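Local coordinates for protein N-acyl-D-glutamate deacylase (PDB 3GIP) that hydrolyses N-acyl-D-glutamate to free D-glutamate and a carboxylic acid, as a zinc-dependent deacylase of the amidohydrolase superfamily, at residues R80-S84 / Q85-T89; P119-D123 / V124-F128. All coordinates share one frame; numbering follows the deposited sequence.

Contact 1: residues R80-S84 / Q85-T89; sequences RWKTS and QGITT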
loop_
_atom_site.group_PDB
_atom_site.type_symbol
_atom_site.label_atom_id
_atom_site.label_comp_id
_atom_site.label_asym_id
_atom_site.label_seq_id
_atom_site.Cartn_x
_atom_site.Cartn_y
_atom_site.Cartn_z
ATOM N N ARG A 80 -8.244 8.303 9.176
ATOM C CA ARG A 80 -7.531 9.573 9.296
ATOM C C ARG A 80 -6.037 9.458 8.996
ATOM O O ARG A 80 -5.412 10.432 8.570
ATOM C CB ARG A 80 -7.745 10.157 10.695
ATOM C CG ARG A 80 -7.206 11.572 10.894
ATOM C CD ARG A 80 -8.019 12.607 10.131
ATOM N NE ARG A 80 -7.716 13.962 10.585
ATOM C CZ ARG A 80 -8.438 15.036 10.282
ATOM N NH1 ARG A 80 -9.512 14.923 9.516
ATOM N NH2 ARG A 80 -8.096 16.226 10.764
ATOM N N TRP A 81 -5.465 8.278 9.217
ATOM C CA TRP A 81 -4.047 8.080 8.942
ATOM C C TRP A 81 -3.771 8.190 7.447
ATOM O O TRP A 81 -2.636 8.433 7.039
ATOM C CB TRP A 81 -3.564 6.725 9.485
ATOM C CG TRP A 81 -4.308 5.508 8.991
ATOM C CD1 TRP A 81 -3.934 4.669 7.981
ATOM C CD2 TRP A 81 -5.534 4.984 9.515
ATOM N NE1 TRP A 81 -4.849 3.649 7.846
ATOM C CE2 TRP A 81 -5.842 3.822 8.775
ATOM C CE3 TRP A 81 -6.402 5.386 10.539
ATOM C CZ2 TRP A 81 -6.985 3.054 9.026
ATOM C CZ3 TRP A 81 -7.542 4.620 10.788
ATOM C CH2 TRP A 81 -7.818 3.470 10.033
ATOM N N LYS A 82 -4.815 8.027 6.636
ATOM C CA LYS A 82 -4.689 8.130 5.182
ATOM C C LYS A 82 -4.975 9.554 4.718
ATOM O O LYS A 82 -4.159 10.178 4.042
ATOM C CB LYS A 82 -5.683 7.203 4.473
ATOM C CG LYS A 82 -5.543 5.724 4.770
ATOM C CD LYS A 82 -4.237 5.144 4.261
ATOM C CE LYS A 82 -4.331 3.627 4.258
ATOM N NZ LYS A 82 -3.037 2.940 4.015
ATOM N N THR A 83 -6.144 10.066 5.082
ATOM C CA THR A 83 -6.536 11.400 4.656
ATOM C C THR A 83 -5.590 12.507 5.106
ATOM O O THR A 83 -5.340 13.454 4.355
ATOM C CB THR A 83 -7.964 11.739 5.135
ATOM O OG1 THR A 83 -7.983 11.815 6.563
ATOM C CG2 THR A 83 -8.947 10.668 4.679
ATOM N N SER A 84 -5.058 12.388 6.319
ATOM C CA SER A 84 -4.157 13.404 6.852
ATOM C C SER A 84 -2.828 13.503 6.111
ATOM O O SER A 84 -2.083 14.462 6.310
ATOM C CB SER A 84 -3.910 13.174 8.346
ATOM O OG SER A 84 -3.184 11.983 8.577
ATOM N N GLN A 85 -2.519 12.516 5.273
ATOM C CA GLN A 85 -1.290 12.578 4.491
ATOM C C GLN A 85 -1.591 12.689 2.995
ATOM O O GLN A 85 -0.722 12.458 2.149
ATOM C CB GLN A 85 -0.367 11.384 4.788
ATOM C CG GLN A 85 -0.922 10.004 4.510
ATOM C CD GLN A 85 0.110 8.919 4.765
ATOM O OE1 GLN A 85 1.169 8.891 4.133
ATOM N NE2 GLN A 85 -0.190 8.020 5.697
ATOM N N GLY A 86 -2.838 13.048 2.687
ATOM C CA GLY A 86 -3.261 13.253 1.310
ATOM C C GLY A 86 -3.715 12.079 0.464
ATOM O O GLY A 86 -3.901 12.238 -0.741
ATOM N N ILE A 87 -3.920 10.919 1.079
ATOM C CA ILE A 87 -4.329 9.717 0.357
ATOM C C ILE A 87 -5.838 9.667 0.119
ATOM O O ILE A 87 -6.620 9.825 1.055
ATOM C CB ILE A 87 -3.890 8.462 1.138
ATOM C CG1 ILE A 87 -2.364 8.434 1.236
ATOM C CG2 ILE A 87 -4.402 7.201 0.461
ATOM C CD1 ILE A 87 -1.834 7.433 2.244
ATOM N N THR A 88 -6.233 9.439 -1.134
ATOM C CA THR A 88 -7.649 9.371 -1.506
ATOM C C THR A 88 -8.076 7.992 -2.012
ATOM O O THR A 88 -9.270 7.728 -2.180
ATOM C CB THR A 88 -7.987 10.403 -2.598
ATOM O OG1 THR A 88 -7.116 10.213 -3.719
ATOM C CG2 THR A 88 -7.822 11.815 -2.067
ATOM N N THR A 89 -7.104 7.125 -2.272
ATOM C CA THR A 89 -7.375 5.766 -2.739
ATOM C C THR A 89 -6.336 4.831 -2.138
ATOM O O THR A 89 -5.164 5.191 -2.027
ATOM C CB THR A 89 -7.275 5.646 -4.285
ATOM O OG1 THR A 89 -8.299 6.434 -4.900
ATOM C CG2 THR A 89 -7.430 4.190 -4.727
#

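Contact 2: residues P119-D123 / V124-F128; sequences PLFAD and VPAYF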
loop_
_atom_site.group_PDB
_atom_site.type_symbol
_atom_site.label_atom_id
_atom_site.label_comp_id
_atom_site.label_asym_id
_atom_site.label_seq_id
_atom_site.Cartn_x
_atom_site.Cartn_y
_atom_site.Cartn_z
ATOM N N PRO A 119 -13.591 -10.925 11.718
ATOM C CA PRO A 119 -13.700 -12.177 10.964
ATOM C C PRO A 119 -13.695 -11.874 9.469
ATOM O O PRO A 119 -14.388 -10.963 9.011
ATOM C CB PRO A 119 -15.035 -12.743 11.438
ATOM C CG PRO A 119 -15.092 -12.282 12.860
ATOM C CD PRO A 119 -14.644 -10.842 12.745
ATOM N N LEU A 120 -12.912 -12.632 8.712
ATOM C CA LEU A 120 -12.824 -12.413 7.274
ATOM C C LEU A 120 -14.140 -12.666 6.548
ATOM O O LEU A 120 -15.013 -13.383 7.043
ATOM C CB LEU A 120 -11.713 -13.285 6.682
ATOM C CG LEU A 120 -10.312 -12.953 7.211
ATOM C CD1 LEU A 120 -9.265 -13.787 6.488
ATOM C CD2 LEU A 120 -10.037 -11.471 7.011
ATOM N N PHE A 121 -14.275 -12.059 5.374
ATOM C CA PHE A 121 -15.473 -12.195 4.555
ATOM C C PHE A 121 -15.423 -13.470 3.721
ATOM O O PHE A 121 -14.348 -13.928 3.335
ATOM C CB PHE A 121 -15.614 -10.972 3.650
ATOM C CG PHE A 121 -15.969 -9.714 4.390
ATOM C CD1 PHE A 121 -17.300 -9.395 4.646
ATOM C CD2 PHE A 121 -14.975 -8.865 4.863
ATOM C CE1 PHE A 121 -17.635 -8.244 5.363
ATOM C CE2 PHE A 121 -15.298 -7.714 5.582
ATOM C CZ PHE A 121 -16.630 -7.403 5.832
ATOM N N ALA A 122 -16.594 -14.042 3.454
ATOM C CA ALA A 122 -16.696 -15.275 2.679
ATOM C C ALA A 122 -15.986 -15.186 1.331
ATOM O O ALA A 122 -15.208 -16.067 0.971
ATOM C CB ALA A 122 -18.168 -15.632 2.470
ATOM N N ASP A 123 -16.276 -14.124 0.586
ATOM C CA ASP A 123 -15.667 -13.907 -0.721
ATOM C C ASP A 123 -15.646 -12.422 -1.046
ATOM O O ASP A 123 -16.157 -11.604 -0.281
ATOM C CB ASP A 123 -16.432 -14.664 -1.816
ATOM C CG ASP A 123 -17.932 -14.419 -1.769
ATOM O OD1 ASP A 123 -18.355 -13.291 -1.435
ATOM O OD2 ASP A 123 -18.693 -15.360 -2.083
ATOM N N VAL A 124 -15.055 -12.073 -2.183
ATOM C CA VAL A 124 -14.976 -10.676 -2.583
ATOM C C VAL A 124 -16.358 -10.050 -2.751
ATOM O O VAL A 124 -16.572 -8.903 -2.371
ATOM C CB VAL A 124 -14.157 -10.517 -3.878
ATOM C CG1 VAL A 124 -14.179 -9.067 -4.335
ATOM C CG2 VAL A 124 -12.723 -10.964 -3.631
ATOM N N PRO A 125 -17.316 -10.789 -3.335
ATOM C CA PRO A 125 -18.643 -10.188 -3.484
ATOM C C PRO A 125 -19.205 -9.733 -2.132
ATOM O O PRO A 125 -19.798 -8.661 -2.026
ATOM C CB PRO A 125 -19.455 -11.316 -4.108
ATOM C CG PRO A 125 -18.444 -11.973 -4.998
ATOM C CD PRO A 125 -17.222 -12.048 -4.099
ATOM N N ALA A 126 -19.003 -10.548 -1.101
ATOM C CA ALA A 126 -19.489 -10.219 0.235
ATOM C C ALA A 126 -18.753 -9.000 0.788
ATOM O O ALA A 126 -19.361 -8.105 1.379
ATOM C CB ALA A 126 -19.298 -11.411 1.166
ATOM N N TYR A 127 -17.441 -8.969 0.582
ATOM C CA TYR A 127 -16.612 -7.865 1.050
ATOM C C TYR A 127 -17.043 -6.563 0.382
ATOM O O TYR A 127 -17.283 -5.555 1.052
ATOM C CB TYR A 127 -15.143 -8.171 0.740
ATOM C CG TYR A 127 -14.159 -7.089 1.127
ATOM C CD1 TYR A 127 -14.184 -6.507 2.394
ATOM C CD2 TYR A 127 -13.162 -6.683 0.236
ATOM C CE1 TYR A 127 -13.238 -5.550 2.765
ATOM C CE2 TYR A 127 -12.215 -5.733 0.598
ATOM C CZ TYR A 127 -12.257 -5.172 1.859
ATOM O OH TYR A 127 -11.312 -4.234 2.215
ATOM N N PHE A 128 -17.154 -6.592 -0.941
ATOM C CA PHE A 128 -17.560 -5.415 -1.694
ATOM C C PHE A 128 -18.985 -4.990 -1.356
ATOM O O PHE A 128 -19.299 -3.801 -1.358
ATOM C CB PHE A 128 -17.426 -5.674 -3.197
ATOM C CG PHE A 128 -16.006 -5.635 -3.698
ATOM C CD1 PHE A 128 -14.950 -5.375 -2.828
ATOM C CD2 PHE A 128 -15.728 -5.839 -5.046
ATOM C CE1 PHE A 128 -13.637 -5.316 -3.294
ATOM C CE2 PHE A 128 -14.419 -5.783 -5.522
ATOM C CZ PHE A 128 -13.371 -5.520 -4.644
#

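Contact 1: residues R80-S84 / Q85-T89
Ile87 N and Gly86 N reach back to Lys82 O and Thr83 O, at 3.1 Å and 3.0 Å respectively, and the pair of bonds makes the Schellman motif that ends the short helix 80-83 and sends the chain into strand 87-92. Gly86, its C-prime residue, takes the positive phi (85°) this turn needs. Lys82 O is gripped twice, since Gln85 N also bonds to it, approaching from the opposite face of the carbonyl plane to Ile87 N. Beyond the backbone bonds, Lys82 CD touches Ile87 CD1 at 3.9 Å, the two side chains crossing at a slant. The lysine chain bends at chi2 (-66°) and carries NZ on to salt bridges with Asp64 and Asp69. Asp69 also accepts from Trp81 NE1. Farther out, helix 376-391 packs on Ile87 through Phe381, whose backbone N donates to Gln85 OE1. That bond and one from the other end of the amide fix the group's rotation: Gln85 NE2 donates to Trp81 O at 2.8 Å, nearly straight at 172°, with the acceptor oxygen lying in the amide plane.

Contact 2: residues P119-D123 / V124-F128
Asp123 OD1 accepts from Ala126 N at 2.8 Å, and the amide comes in nearly along the C-O axis of the carboxylate. The torsion behind this is chi1 of 50°, which sets CG between the aspartate's own N and carbonyl carbon and folds the carboxylate back over the first turn of helix 124-133. Pro125 lies across the aspartate side chain at about a right angle, its CD 3.2 Å from Asp123 OD1; the methyl of Ala126 sits about as near to the same oxygen. The aspartate's backbone takes part too, Asp123 O receiving Tyr127 N at 3.1 Å as the opening bond of the helix.

Two residues earlier, Phe121 lays its ring against the side of this turn. One face is covered by Tyr127 CA, a CH-pi contact 4.1 Å from the ring centroid and offset toward the rim. Tyr127 holds CG anti to its backbone N (chi1 178°), which brings its ring up to that of Phe121, the two side chains crossing at about a right angle. The planes are inclined at 46°, an oblique pairing, and the closest carbons are Phe121 CD2 and Tyr127 CD1, 3.5 Å apart. The tyrosine runs inward past Ala99 and Ala142, and its OH bonds to Asp70 O, which holds the far end of the ring. Val124 and Pro125 turn to helix 163-179.

This is an aspartate N-cap with Pro125 two residues on, in the first turn where its missing N-H costs no helix bond, opening a helix on the outside of the amidohydrolase barrel between strands 87-92 and 139-145.

Strand 87-92, entered at contact 1, and helix 124-133, begun at contact 2, follow one another in the chain, yet the contacts lie about 24 Å apart between centres and do not touch. Contact 1 is wholly buried and closes a helix; contact 2, partly exposed at the outside of the barrel, opens one. Their chemistry differs accordingly. In 80-89 backbone carbonyls do most of the accepting and the lysine's charge is met by two aspartates, Asp64 and Asp69, whereas in 119-128 a carboxylate takes up a helix-start amide and aromatic rings cover the turn. Strand 139-145 adjoins both elements: it pairs with strand 87-92 and meets helix 124-133 through Ala142.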